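Local coordinates for nitrate regulatory protein (Klebsiella oxytoca, PDB 4AKK) that switches on nitrate-assimilation genes in response to nitrate or nitrite by binding a terminator in the operon's leader RNA and allowing transcription to continue, at residues L141-R144 / V145-R148; R263-A266 / C267-P271; I301-L304 / L305-A308; L350-L353 / S354-A358. One frame throughout, in Å; residues are numbered along the deposited sequence.

Contact 1 (L141-R144 / V145-R148)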
ATOM      1  N   LEU A 141     -18.505  13.230  27.175  1.00 39.78           N
ATOM      2  CA  LEU A 141     -17.414  12.400  27.673  1.00 40.08           C
ATOM      3  C   LEU A 141     -16.798  12.992  28.938  1.00 34.79           C
ATOM      4  O   LEU A 141     -16.537  12.277  29.904  1.00 34.09           O
ATOM      5  CB  LEU A 141     -16.346  12.222  26.590  1.00 34.86           C
ATOM      6  CG  LEU A 141     -15.003  11.587  26.960  1.00 33.84           C
ATOM      7  CD1 LEU A 141     -15.216  10.177  27.510  1.00 32.61           C
ATOM      8  CD2 LEU A 141     -14.077  11.569  25.735  1.00 30.12           C
ATOM      9  N   ARG A 142     -16.566  14.296  28.925  1.00 36.05           N
ATOM     10  CA  ARG A 142     -15.962  14.970  30.076  1.00 42.30           C
ATOM     11  C   ARG A 142     -16.824  14.867  31.330  1.00 40.14           C
ATOM     12  O   ARG A 142     -16.319  14.608  32.427  1.00 39.38           O
ATOM     13  CB  ARG A 142     -15.678  16.435  29.750  1.00 42.86           C
ATOM     14  CG  ARG A 142     -14.535  16.610  28.775  1.00 42.83           C
ATOM     15  CD  ARG A 142     -14.654  17.901  28.009  1.00 41.93           C
ATOM     16  NE  ARG A 142     -13.397  18.229  27.345  1.00 40.38           N
ATOM     17  CZ  ARG A 142     -13.232  19.269  26.541  1.00 43.07           C
ATOM     18  NH1 ARG A 142     -14.247  20.090  26.298  1.00 46.98           N
ATOM     19  NH2 ARG A 142     -12.050  19.493  25.992  1.00 44.80           N
ATOM     20  N   LYS A 143     -18.125  15.071  31.166  1.00 39.04           N
ATOM     21  CA  LYS A 143     -19.042  14.945  32.291  1.00 39.09           C
ATOM     22  C   LYS A 143     -18.926  13.557  32.925  1.00 37.19           C
ATOM     23  O   LYS A 143     -18.812  13.426  34.142  1.00 41.33           O
ATOM     24  CB  LYS A 143     -20.482  15.216  31.861  1.00 39.82           C
ATOM     25  CG  LYS A 143     -21.462  15.159  33.025  1.00 50.61           C
ATOM     26  CD  LYS A 143     -22.849  15.646  32.636  1.00 54.08           C
ATOM     27  CE  LYS A 143     -23.800  15.582  33.829  1.00 55.50           C
ATOM     28  NZ  LYS A 143     -25.224  15.662  33.399  1.00 69.98           N
ATOM     29  N   ARG A 144     -18.927  12.522  32.099  1.00 35.66           N
ATOM     30  CA  ARG A 144     -18.783  11.172  32.628  1.00 37.44           C
ATOM     31  C   ARG A 144     -17.438  10.998  33.286  1.00 39.34           C
ATOM     32  O   ARG A 144     -17.341  10.330  34.309  1.00 38.98           O
ATOM     33  CB  ARG A 144     -18.981  10.115  31.543  1.00 36.55           C
ATOM     34  CG  ARG A 144     -20.441   9.906  31.206  1.00 44.78           C
ATOM     35  CD  ARG A 144     -20.678   8.667  30.376  1.00 45.10           C
ATOM     36  NE  ARG A 144     -22.100   8.543  30.072  1.00 43.46           N
ATOM     37  CZ  ARG A 144     -22.998   8.030  30.905  1.00 48.32           C
ATOM     38  NH1 ARG A 144     -22.619   7.569  32.095  1.00 42.95           N
ATOM     39  NH2 ARG A 144     -24.273   7.971  30.545  1.00 50.53           N
ATOM     40  N   VAL A 145     -16.397  11.585  32.696  1.00 28.75           N
ATOM     41  CA  VAL A 145     -15.076  11.505  33.299  1.00 32.70           C
ATOM     42  C   VAL A 145     -15.107  12.150  34.689  1.00 35.75           C
ATOM     43  O   VAL A 145     -14.668  11.539  35.676  1.00 31.70           O
ATOM     44  CB  VAL A 145     -13.977  12.147  32.412  1.00 31.41           C
ATOM     45  CG1 VAL A 145     -12.707  12.381  33.228  1.00 32.50           C
ATOM     46  CG2 VAL A 145     -13.685  11.266  31.204  1.00 33.05           C
ATOM     47  N   ARG A 146     -15.646  13.365  34.775  1.00 33.47           N
ATOM     48  CA  ARG A 146     -15.755  14.044  36.077  1.00 40.84           C
ATOM     49  C   ARG A 146     -16.530  13.219  37.096  1.00 39.37           C
ATOM     50  O   ARG A 146     -16.061  12.988  38.211  1.00 38.06           O
ATOM     51  CB  ARG A 146     -16.437  15.402  35.946  1.00 42.78           C
ATOM     52  CG  ARG A 146     -15.797  16.306  34.935  1.00 47.60           C
ATOM     53  CD  ARG A 146     -16.300  17.723  35.089  1.00 53.93           C
ATOM     54  NE  ARG A 146     -16.359  18.385  33.794  1.00 53.79           N
ATOM     55  CZ  ARG A 146     -17.484  18.581  33.120  1.00 54.30           C
ATOM     56  NH1 ARG A 146     -18.643  18.181  33.637  1.00 47.93           N
ATOM     57  NH2 ARG A 146     -17.450  19.187  31.941  1.00 53.09           N
ATOM     58  N   ASP A 147     -17.721  12.780  36.702  1.00 37.01           N
ATOM     59  CA  ASP A 147     -18.592  12.011  37.581  1.00 40.17           C
ATOM     60  C   ASP A 147     -18.056  10.599  37.776  1.00 40.34           C
ATOM     61  O   ASP A 147     -18.610   9.819  38.543  1.00 34.39           O
ATOM     62  CB  ASP A 147     -20.011  11.957  37.006  1.00 42.64           C
ATOM     63  CG  ASP A 147     -20.578  13.339  36.738  1.00 47.03           C
ATOM     64  OD1 ASP A 147     -20.010  14.308  37.274  1.00 43.28           O
ATOM     65  OD2 ASP A 147     -21.582  13.462  36.000  1.00 47.73           O
ATOM     66  N   ARG A 148     -16.972  10.279  37.076  1.00 34.21           N
ATOM     67  CA  ARG A 148     -16.400   8.941  37.137  1.00 36.07           C
ATOM     68  C   ARG A 148     -17.455   7.870  36.823  1.00 41.52           C
ATOM     69  O   ARG A 148     -17.453   6.778  37.406  1.00 39.02           O
ATOM     70  CB  ARG A 148     -15.749   8.712  38.502  1.00 34.74           C
ATOM     71  CG  ARG A 148     -14.800   9.866  38.918  1.00 43.54           C
ATOM     72  CD  ARG A 148     -14.293   9.727  40.354  1.00 41.35           C
ATOM     73  NE  ARG A 148     -13.792   8.382  40.585  1.00 51.57           N
ATOM     74  CZ  ARG A 148     -14.170   7.593  41.582  1.00 45.64           C
ATOM     75  NH1 ARG A 148     -15.035   8.021  42.493  1.00 52.05           N
ATOM     76  NH2 ARG A 148     -13.656   6.372  41.677  1.00 45.14           N
TER
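Leu141 and Val145 make the apolar part of this helical turn. CD1 of Leu141 reaches CG2 of Val145 at 4.1 Å, the two side chains meeting at a slant. With CG2 beside its own backbone N and CG1 anti to it (chi1 165°), Val145 also lays CG2 against Leu141 O, 3.3 Å away. Both residues are buried, Leu141 packing on Phe159 and Val145 on Ala155 of helix 152-167.

Three backbone bonds span the turn, from Val145 N to Leu141 O, from Arg146 N to Arg142 O (2.7 Å, almost straight at 172°) and from Asp147 N to Lys143 O. They belong to the last turn of helix 138-147, which closes in a Schellman motif: Arg148 takes a positive phi of 54°, and its N bonds to Val145 O at 3.0 Å. Val145 O in addition accepts a bond from the indole of Trp83.

The charged side chains follow a different logic. Arg146 folds back along the preceding turn, its CG 3.1 Å from Arg142 O, and a bend at chi3 brings one guanidinium face over the backbone at Arg142 C and Lys143 N; NH1 stands 3.5 Å from Lys143 CA. Lys143, fully extended, crosses Arg146 at about a right angle and passes its methylenes by the Asp147 carboxylate, CG lying 3.4 Å from OD2. NZ of Lys143 stays 5.0 Å from OD2 of Asp147, so any attraction is probably long-range. Arg142 leads the other way, forming salt bridges with Glu76 and Asp103.

Contact 2 (R263-A266 / C267-P271). With EDO (1,2-ethanediol), chain D.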
ATOM      1  N   ARG A 263       8.393  -2.073  30.459  1.00 38.01           N
ATOM      2  CA  ARG A 263       7.764  -2.835  29.382  1.00 34.79           C
ATOM      3  C   ARG A 263       7.996  -4.323  29.622  1.00 34.57           C
ATOM      4  O   ARG A 263       7.079  -5.141  29.512  1.00 35.33           O
ATOM      5  CB  ARG A 263       8.327  -2.431  28.021  1.00 30.73           C
ATOM      6  CG  ARG A 263       7.833  -1.093  27.468  1.00 30.51           C
ATOM      7  CD  ARG A 263       8.606  -0.792  26.186  1.00 31.40           C
ATOM      8  NE  ARG A 263       8.089   0.349  25.442  1.00 33.92           N
ATOM      9  CZ  ARG A 263       8.634   0.807  24.318  1.00 36.50           C
ATOM     10  NH1 ARG A 263       9.712   0.220  23.811  1.00 39.55           N
ATOM     11  NH2 ARG A 263       8.106   1.855  23.696  1.00 37.89           N
ATOM     12  N   ARG A 264       9.228  -4.665  29.974  1.00 35.26           N
ATOM     13  CA  ARG A 264       9.583  -6.054  30.215  1.00 40.33           C
ATOM     14  C   ARG A 264       8.807  -6.636  31.387  1.00 42.95           C
ATOM     15  O   ARG A 264       8.368  -7.792  31.345  1.00 44.02           O
ATOM     16  CB  ARG A 264      11.088  -6.205  30.435  1.00 39.50           C
ATOM     17  CG  ARG A 264      11.476  -7.631  30.747  1.00 52.63           C
ATOM     18  CD  ARG A 264      12.981  -7.833  30.779  1.00 63.61           C
ATOM     19  NE  ARG A 264      13.312  -9.050  31.514  1.00 80.68           N
ATOM     20  CZ  ARG A 264      13.016 -10.281  31.102  1.00 85.44           C
ATOM     21  NH1 ARG A 264      12.382 -10.467  29.950  1.00 79.55           N
ATOM     22  NH2 ARG A 264      13.354 -11.328  31.846  1.00 86.04           N
ATOM     23  N   VAL A 265       8.622  -5.834  32.431  1.00 40.25           N
ATOM     24  CA  VAL A 265       7.815  -6.273  33.570  1.00 34.24           C
ATOM     25  C   VAL A 265       6.372  -6.569  33.147  1.00 41.32           C
ATOM     26  O   VAL A 265       5.826  -7.634  33.441  1.00 36.42           O
ATOM     27  CB  VAL A 265       7.818  -5.225  34.722  1.00 38.12           C
ATOM     28  CG1 VAL A 265       6.758  -5.563  35.759  1.00 36.46           C
ATOM     29  CG2 VAL A 265       9.200  -5.130  35.367  1.00 39.84           C
ATOM     30  N   ALA A 266       5.755  -5.610  32.465  1.00 36.04           N
ATOM     31  CA  ALA A 266       4.374  -5.760  32.030  1.00 38.30           C
ATOM     32  C   ALA A 266       4.185  -7.008  31.161  1.00 36.54           C
ATOM     33  O   ALA A 266       3.138  -7.660  31.220  1.00 40.45           O
ATOM     34  CB  ALA A 266       3.913  -4.513  31.281  1.00 37.82           C
ATOM     35  N   CYS A 267       5.197  -7.352  30.370  1.00 36.13           N
ATOM     36  CA  CYS A 267       5.076  -8.499  29.470  1.00 45.20           C
ATOM     37  C   CYS A 267       5.438  -9.832  30.114  1.00 52.88           C
ATOM     38  O   CYS A 267       5.098 -10.893  29.593  1.00 54.39           O
ATOM     39  CB  CYS A 267       5.896  -8.280  28.200  1.00 45.51           C
ATOM     40  SG  CYS A 267       5.166  -7.037  27.110  1.00 56.62           S
ATOM     41  N   THR A 268       6.118  -9.774  31.252  1.00 49.94           N
ATOM     42  CA  THR A 268       6.607 -10.984  31.899  1.00 54.73           C
ATOM     43  C   THR A 268       5.854 -11.301  33.186  1.00 58.35           C
ATOM     44  O   THR A 268       4.860 -12.026  33.176  1.00 66.22           O
ATOM     45  CB  THR A 268       8.105 -10.866  32.225  1.00 59.87           C
ATOM     46  OG1 THR A 268       8.836 -10.608  31.019  1.00 65.73           O
ATOM     47  CG2 THR A 268       8.615 -12.153  32.862  1.00 67.53           C
ATOM     48  N   ARG A 269       6.329 -10.737  34.290  1.00 55.84           N
ATOM     49  CA  ARG A 269       5.829 -11.108  35.608  1.00 60.19           C
ATOM     50  C   ARG A 269       4.757 -10.166  36.125  1.00 60.22           C
ATOM     51  O   ARG A 269       4.440  -9.153  35.499  1.00 58.66           O
ATOM     52  CB  ARG A 269       6.980 -11.180  36.613  1.00 61.21           C
ATOM     53  CG  ARG A 269       7.922  -9.992  36.570  1.00 55.83           C
ATOM     54  CD  ARG A 269       8.943 -10.083  37.694  1.00 70.03           C
ATOM     55  NE  ARG A 269       9.883  -8.966  37.683  1.00 72.81           N
ATOM     56  CZ  ARG A 269       9.672  -7.802  38.291  1.00 73.60           C
ATOM     57  NH1 ARG A 269       8.539  -7.596  38.962  1.00 66.93           N
ATOM     58  NH2 ARG A 269      10.593  -6.844  38.224  1.00 61.46           N
ATOM     59  N   GLN A 270       4.201 -10.508  37.281  1.00 58.84           N
ATOM     60  CA  GLN A 270       3.157  -9.692  37.873  1.00 56.58           C
ATOM     61  C   GLN A 270       3.768  -8.385  38.354  1.00 55.29           C
ATOM     62  O   GLN A 270       4.859  -8.374  38.925  1.00 51.51           O
ATOM     63  CB  GLN A 270       2.460 -10.440  39.013  1.00 57.64           C
ATOM     64  CG  GLN A 270       1.105  -9.856  39.388  1.00 66.41           C
ATOM     65  CD  GLN A 270       0.104 -10.916  39.812  1.00 75.12           C
ATOM     66  OE1 GLN A 270       0.458 -11.887  40.486  1.00 80.39           O
ATOM     67  NE2 GLN A 270      -1.155 -10.737  39.416  1.00 68.03           N
ATOM     68  N   PRO A 271       3.077  -7.270  38.091  1.00 51.21           N
ATOM     69  CA  PRO A 271       3.558  -5.968  38.555  1.00 50.03           C
ATOM     70  C   PRO A 271       3.393  -5.822  40.079  1.00 53.00           C
ATOM     71  O   PRO A 271       2.599  -6.543  40.679  1.00 56.99           O
ATOM     72  CB  PRO A 271       2.667  -4.975  37.799  1.00 50.05           C
ATOM     73  CG  PRO A 271       1.438  -5.722  37.461  1.00 45.93           C
ATOM     74  CD  PRO A 271       1.804  -7.178  37.352  1.00 50.19           C
TER
HETATM   75  C1  EDO D1393       0.948 -12.616  32.112  1.00 57.99           C
HETATM   76  O1  EDO D1393       1.753 -11.468  32.419  1.00 61.48           O
HETATM   77  C2  EDO D1393       0.161 -12.366  30.830  1.00 51.76           C
HETATM   78  O2  EDO D1393      -0.928 -11.468  31.068  1.00 51.13           O
HETATM   79  O   HOH W   1       2.508  -8.782  33.551  1.00 49.64           O
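Thr268 and Arg264 meet where helix 257-267 comes to its end, illustrating how a hydroxyl can take over a main-chain carbonyl at a helix C-terminus. OG1 of Thr268, set beside its own backbone N (chi1 -58°), donates to Arg264 O at 2.9 Å, while Thr268 N and Cys267 N add weak bonds to the same oxygen. The tight side continues with better bonds, Cys267 N to Arg263 O at 3.0 Å and Thr268 N, from above the carbonyl plane, to Val265 O at 3.1 Å. Ala266 and Cys267 are buried against Leu223 and Val224 of helix 217-240. Cys267 O receives bonds from Arg220 and Gln390, the latter within the ANTAR range, consistent with contact between sensor and effector regions.

The outer side is looser. Arg264 brings NH1 no nearer than 3.7 Å to Thr268 OG1, which lies over one guanidinium face. Arg269 turns its chain back across Val265, whose CG2 sits 3.6 Å above the guanidinium plane, toward the rim. Beyond the last turn a water joins Ala266 O (2.7 Å) to Arg269 O (2.8 Å) and bonds to a 1,2-ethanediol, probably a crystallisation additive, whose O1 donates to Thr268 O at 3.2 Å.

Contact 3 (I301-L304 / L305-A308)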
ATOM      1  N   ILE A 301       6.626  20.905  11.877  1.00 36.09           N
ATOM      2  CA  ILE A 301       5.589  21.831  11.442  1.00 39.24           C
ATOM      3  C   ILE A 301       6.170  23.188  11.013  1.00 43.24           C
ATOM      4  O   ILE A 301       5.817  23.720   9.957  1.00 41.46           O
ATOM      5  CB  ILE A 301       4.555  22.008  12.558  1.00 38.59           C
ATOM      6  CG1 ILE A 301       3.697  20.732  12.654  1.00 42.61           C
ATOM      7  CG2 ILE A 301       3.696  23.248  12.311  1.00 35.93           C
ATOM      8  CD1 ILE A 301       3.013  20.552  13.982  1.00 44.54           C
ATOM      9  N   VAL A 302       7.062  23.736  11.833  1.00 40.98           N
ATOM     10  CA  VAL A 302       7.772  24.961  11.478  1.00 43.54           C
ATOM     11  C   VAL A 302       8.490  24.803  10.142  1.00 40.03           C
ATOM     12  O   VAL A 302       8.344  25.640   9.244  1.00 41.08           O
ATOM     13  CB  VAL A 302       8.784  25.363  12.569  1.00 43.18           C
ATOM     14  CG1 VAL A 302       9.719  26.474  12.068  1.00 41.59           C
ATOM     15  CG2 VAL A 302       8.055  25.799  13.814  1.00 33.47           C
ATOM     16  N   ASP A 303       9.241  23.713  10.001  1.00 45.54           N
ATOM     17  CA  ASP A 303       9.973  23.447   8.761  1.00 40.93           C
ATOM     18  C   ASP A 303       9.051  23.293   7.565  1.00 46.44           C
ATOM     19  O   ASP A 303       9.366  23.760   6.467  1.00 42.87           O
ATOM     20  CB  ASP A 303      10.864  22.210   8.895  1.00 42.28           C
ATOM     21  CG  ASP A 303      12.026  22.439   9.834  1.00 48.99           C
ATOM     22  OD1 ASP A 303      12.448  23.608   9.970  1.00 52.35           O
ATOM     23  OD2 ASP A 303      12.514  21.458  10.439  1.00 52.71           O
ATOM     24  N   LEU A 304       7.918  22.628   7.764  1.00 40.58           N
ATOM     25  CA  LEU A 304       6.985  22.445   6.669  1.00 42.26           C
ATOM     26  C   LEU A 304       6.429  23.800   6.219  1.00 38.35           C
ATOM     27  O   LEU A 304       6.272  24.052   5.025  1.00 40.53           O
ATOM     28  CB  LEU A 304       5.855  21.490   7.074  1.00 41.51           C
ATOM     29  CG  LEU A 304       4.574  21.504   6.230  1.00 37.93           C
ATOM     30  CD1 LEU A 304       4.825  21.094   4.807  1.00 40.84           C
ATOM     31  CD2 LEU A 304       3.499  20.603   6.855  1.00 47.47           C
ATOM     32  N   LEU A 305       6.145  24.668   7.183  1.00 37.91           N
ATOM     33  CA  LEU A 305       5.590  25.986   6.878  1.00 47.00           C
ATOM     34  C   LEU A 305       6.606  26.887   6.172  1.00 45.35           C
ATOM     35  O   LEU A 305       6.261  27.599   5.234  1.00 46.30           O
ATOM     36  CB  LEU A 305       5.036  26.654   8.145  1.00 42.69           C
ATOM     37  CG  LEU A 305       3.851  25.890   8.749  1.00 49.52           C
ATOM     38  CD1 LEU A 305       3.330  26.572   9.991  1.00 48.78           C
ATOM     39  CD2 LEU A 305       2.733  25.706   7.724  1.00 43.77           C
ATOM     40  N   ASN A 306       7.854  26.846   6.621  1.00 46.53           N
ATOM     41  CA  ASN A 306       8.918  27.594   5.961  1.00 47.56           C
ATOM     42  C   ASN A 306       9.050  27.125   4.521  1.00 50.29           C
ATOM     43  O   ASN A 306       9.122  27.936   3.590  1.00 49.63           O
ATOM     44  CB  ASN A 306      10.259  27.425   6.693  1.00 40.86           C
ATOM     45  CG  ASN A 306      10.289  28.126   8.045  1.00 51.30           C
ATOM     46  OD1 ASN A 306       9.502  29.040   8.307  1.00 45.89           O
ATOM     47  ND2 ASN A 306      11.212  27.707   8.907  1.00 46.40           N
ATOM     48  N   ALA A 307       9.068  25.810   4.335  1.00 46.13           N
ATOM     49  CA  ALA A 307       9.193  25.254   2.998  1.00 42.19           C
ATOM     50  C   ALA A 307       8.004  25.674   2.126  1.00 44.97           C
ATOM     51  O   ALA A 307       8.171  25.989   0.950  1.00 48.88           O
ATOM     52  CB  ALA A 307       9.333  23.731   3.049  1.00 42.61           C
ATOM     53  N   ALA A 308       6.810  25.689   2.706  1.00 42.89           N
ATOM     54  CA  ALA A 308       5.624  26.134   1.983  1.00 47.50           C
ATOM     55  C   ALA A 308       5.774  27.585   1.512  1.00 51.71           C
ATOM     56  O   ALA A 308       5.492  27.903   0.358  1.00 50.89           O
ATOM     57  CB  ALA A 308       4.382  25.982   2.848  1.00 51.99           C
TER
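Val302 O receives the N-H of Asn306 at 2.9 Å, with an N-H...O angle of 165° and the donor nearly on the line of the carbonyl. The Asn306 side chain leans over the same oxygen: with CG beside its own backbone N (chi1 -70°), it brings CG to 3.4 Å from Val302 O. ND2 of Asn306 then lies alongside Val302 CG1 at 3.7 Å, both side chains pointing the same way on an exposed flank.

A parallel pairing recurs one residue earlier. Leu305 N bonds to Ile301 O, and Leu305 CG rests 3.2 Å from that oxygen; the two side chains run side by side, CD1 of Leu305 touching CG2 of Ile301 at 4.1 Å. Ala307 N to Asp303 O and Ala308 N to Leu304 O continue the series, and the CB of Ala307 comes within 3.4 Å of Asp303 O.

On the inner flank Leu304 packs on Ile182 and Met186 of helix 180-212, while Asp303 OD2 is bonded to Gln245 NE2 and its side chain also touches Arg185. Four successive i to i+4 bonds, with one flank facing a neighbouring helix, are what an uninterrupted alpha-helix in an all-helical domain provides, here the long helix 277-312 of the NIT region.

Contact 4 (L350-L353 / S354-A358)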
ATOM      1  N   LEU A 350       0.409   2.952   6.874  1.00 33.40           N
ATOM      2  CA  LEU A 350       0.291   3.440   8.252  1.00 33.55           C
ATOM      3  C   LEU A 350      -1.171   3.643   8.627  1.00 36.30           C
ATOM      4  O   LEU A 350      -1.582   3.372   9.760  1.00 31.93           O
ATOM      5  CB  LEU A 350       1.101   4.714   8.473  1.00 32.78           C
ATOM      6  CG  LEU A 350       2.613   4.517   8.309  1.00 38.05           C
ATOM      7  CD1 LEU A 350       3.341   5.751   8.786  1.00 31.50           C
ATOM      8  CD2 LEU A 350       3.099   3.269   9.050  1.00 29.26           C
ATOM      9  N   GLN A 351      -1.950   4.119   7.662  1.00 42.19           N
ATOM     10  CA  GLN A 351      -3.399   4.201   7.799  1.00 45.57           C
ATOM     11  C   GLN A 351      -4.011   2.811   7.956  1.00 36.13           C
ATOM     12  O   GLN A 351      -4.942   2.620   8.711  1.00 42.08           O
ATOM     13  CB  GLN A 351      -3.996   4.876   6.569  1.00 46.84           C
ATOM     14  CG  GLN A 351      -3.893   6.382   6.591  1.00 50.09           C
ATOM     15  CD  GLN A 351      -5.121   7.018   7.202  1.00 53.08           C
ATOM     16  OE1 GLN A 351      -6.179   7.070   6.575  1.00 48.72           O
ATOM     17  NE2 GLN A 351      -4.989   7.509   8.432  1.00 50.61           N
ATOM     18  N   GLN A 352      -3.483   1.845   7.221  1.00 43.45           N
ATOM     19  CA  GLN A 352      -3.976   0.478   7.297  1.00 42.42           C
ATOM     20  C   GLN A 352      -3.740  -0.076   8.706  1.00 40.52           C
ATOM     21  O   GLN A 352      -4.643  -0.628   9.333  1.00 36.03           O
ATOM     22  CB  GLN A 352      -3.277  -0.383   6.242  1.00 38.16           C
ATOM     23  CG  GLN A 352      -3.740  -1.827   6.188  1.00 50.81           C
ATOM     24  CD  GLN A 352      -3.076  -2.613   5.071  1.00 55.08           C
ATOM     25  OE1 GLN A 352      -1.988  -2.261   4.611  1.00 56.16           O
ATOM     26  NE2 GLN A 352      -3.730  -3.686   4.627  1.00 55.03           N
ATOM     27  N   LEU A 353      -2.514   0.090   9.192  1.00 39.24           N
ATOM     28  CA  LEU A 353      -2.121  -0.352  10.521  1.00 36.71           C
ATOM     29  C   LEU A 353      -3.005   0.281  11.598  1.00 34.33           C
ATOM     30  O   LEU A 353      -3.423  -0.379  12.549  1.00 33.82           O
ATOM     31  CB  LEU A 353      -0.658   0.027  10.770  1.00 36.12           C
ATOM     32  CG  LEU A 353      -0.159  -0.192  12.202  1.00 42.77           C
ATOM     33  CD1 LEU A 353      -0.270  -1.672  12.597  1.00 42.93           C
ATOM     34  CD2 LEU A 353       1.282   0.336  12.377  1.00 39.55           C
ATOM     35  N   SER A 354      -3.271   1.568  11.418  1.00 34.13           N
ATOM     36  CA  SER A 354      -4.106   2.358  12.293  1.00 38.51           C
ATOM     37  C   SER A 354      -5.511   1.780  12.403  1.00 35.33           C
ATOM     38  O   SER A 354      -6.021   1.593  13.502  1.00 34.99           O
ATOM     39  CB  SER A 354      -4.186   3.792  11.762  1.00 37.54           C
ATOM     40  OG  SER A 354      -4.957   4.601  12.635  1.00 40.10           O
ATOM     41  N   GLY A 355      -6.130   1.511  11.257  1.00 39.34           N
ATOM     42  CA  GLY A 355      -7.441   0.889  11.224  1.00 38.91           C
ATOM     43  C   GLY A 355      -7.453  -0.478  11.886  1.00 39.52           C
ATOM     44  O   GLY A 355      -8.338  -0.776  12.675  1.00 39.59           O
ATOM     45  N   GLN A 356      -6.467  -1.312  11.563  1.00 39.85           N
ATOM     46  CA  GLN A 356      -6.387  -2.657  12.127  1.00 32.00           C
ATOM     47  C   GLN A 356      -6.348  -2.640  13.652  1.00 38.57           C
ATOM     48  O   GLN A 356      -7.000  -3.466  14.286  1.00 37.22           O
ATOM     49  CB  GLN A 356      -5.158  -3.396  11.593  1.00 34.13           C
ATOM     50  CG  GLN A 356      -5.219  -3.697  10.106  1.00 42.43           C
ATOM     51  CD  GLN A 356      -3.898  -4.203   9.563  1.00 47.65           C
ATOM     52  OE1 GLN A 356      -2.833  -3.918  10.116  1.00 45.69           O
ATOM     53  NE2 GLN A 356      -3.960  -4.960   8.473  1.00 46.37           N
ATOM     54  N   LEU A 357      -5.577  -1.715  14.238  1.00 36.25           N
ATOM     55  CA  LEU A 357      -5.444  -1.645  15.698  1.00 38.72           C
ATOM     56  C   LEU A 357      -6.737  -1.165  16.341  1.00 37.12           C
ATOM     57  O   LEU A 357      -6.954  -1.346  17.536  1.00 35.77           O
ATOM     58  CB  LEU A 357      -4.286  -0.727  16.122  1.00 36.48           C
ATOM     59  CG  LEU A 357      -2.875  -1.197  15.759  1.00 38.09           C
ATOM     60  CD1 LEU A 357      -1.863  -0.052  15.853  1.00 39.11           C
ATOM     61  CD2 LEU A 357      -2.454  -2.377  16.625  1.00 36.48           C
ATOM     62  N   ALA A 358      -7.587  -0.546  15.533  1.00 38.31           N
ATOM     63  CA  ALA A 358      -8.834   0.014  16.015  1.00 40.26           C
ATOM     64  C   ALA A 358      -9.996  -0.967  15.854  1.00 40.29           C
ATOM     65  O   ALA A 358     -11.086  -0.732  16.373  1.00 42.22           O
ATOM     66  CB  ALA A 358      -9.134   1.305  15.277  1.00 39.15           C
TER
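Leu353 and Leu357 form the apolar seam of this turn. CD1 of Leu353 meets CD1 of Leu357 at 4.0 Å as the two chains pass at an angle, and Leu357 CG settles 3.4 Å from Leu353 O, the same oxygen that accepts Leu357 N. Leu353 has CG anti to its own nitrogen (chi1 172°), which carries CD1 along the helix toward Leu357. The pair packs between helices, Leu353 on Pro232 of helix 217-240 and Leu357 on Leu198 of helix 180-212, and Arg402 packs against both.

Ser354 contributes mainly its CB, which sits 3.3 Å from Leu350 O and 3.4 Å from Gln351 O, while its N bonds to Leu350 O at 3.0 Å. This belongs to helix 341-358, an alpha-helix whose final turns fall in the ANTAR range while packing against helices of the NIT region. Ser354 touches Gln194 of helix 180-212 and Arg164 of helix 152-167.

Gln356 carries a longer polar chain. Its N bonds to Gln352 O at 3.0 Å with an N-H...O angle of 167°, and its CG hugs that oxygen at 3.2 Å. From there the extended chain runs back toward Gln352, placing Gln356 NE2 3.9 Å from Gln352 CG, with the two amide planes turned 36° apart. The Gln352 amide has its partner elsewhere: OE1 accepts a bond from Gln345 of the second subunit, and Leu342 of that subunit packs on the same side chain.

In the fold
The four contacts illustrate one scheme, the helical turn. Contact 4 lies deepest, its centre about 9 Å from that of the chain; contacts 1, 2 and 3 are peripheral, at 21 to 25 Å. Contact 3 is mid-helix and contact 4 mostly helical turns near a helix end, both with leucines turned to neighbouring helices, whereas contacts 1 and 2 leave the helix, one through a Schellman motif, the other beside a threonine hydroxyl and water, both rich in arginine. Helix 180-212 is shared by contacts 2, 3 and 4, and helix 152-167 by contacts 1 and 4. Contact 4 alone meets the second subunit. Contacts 2 and 3 stand on opposite sides of the centre.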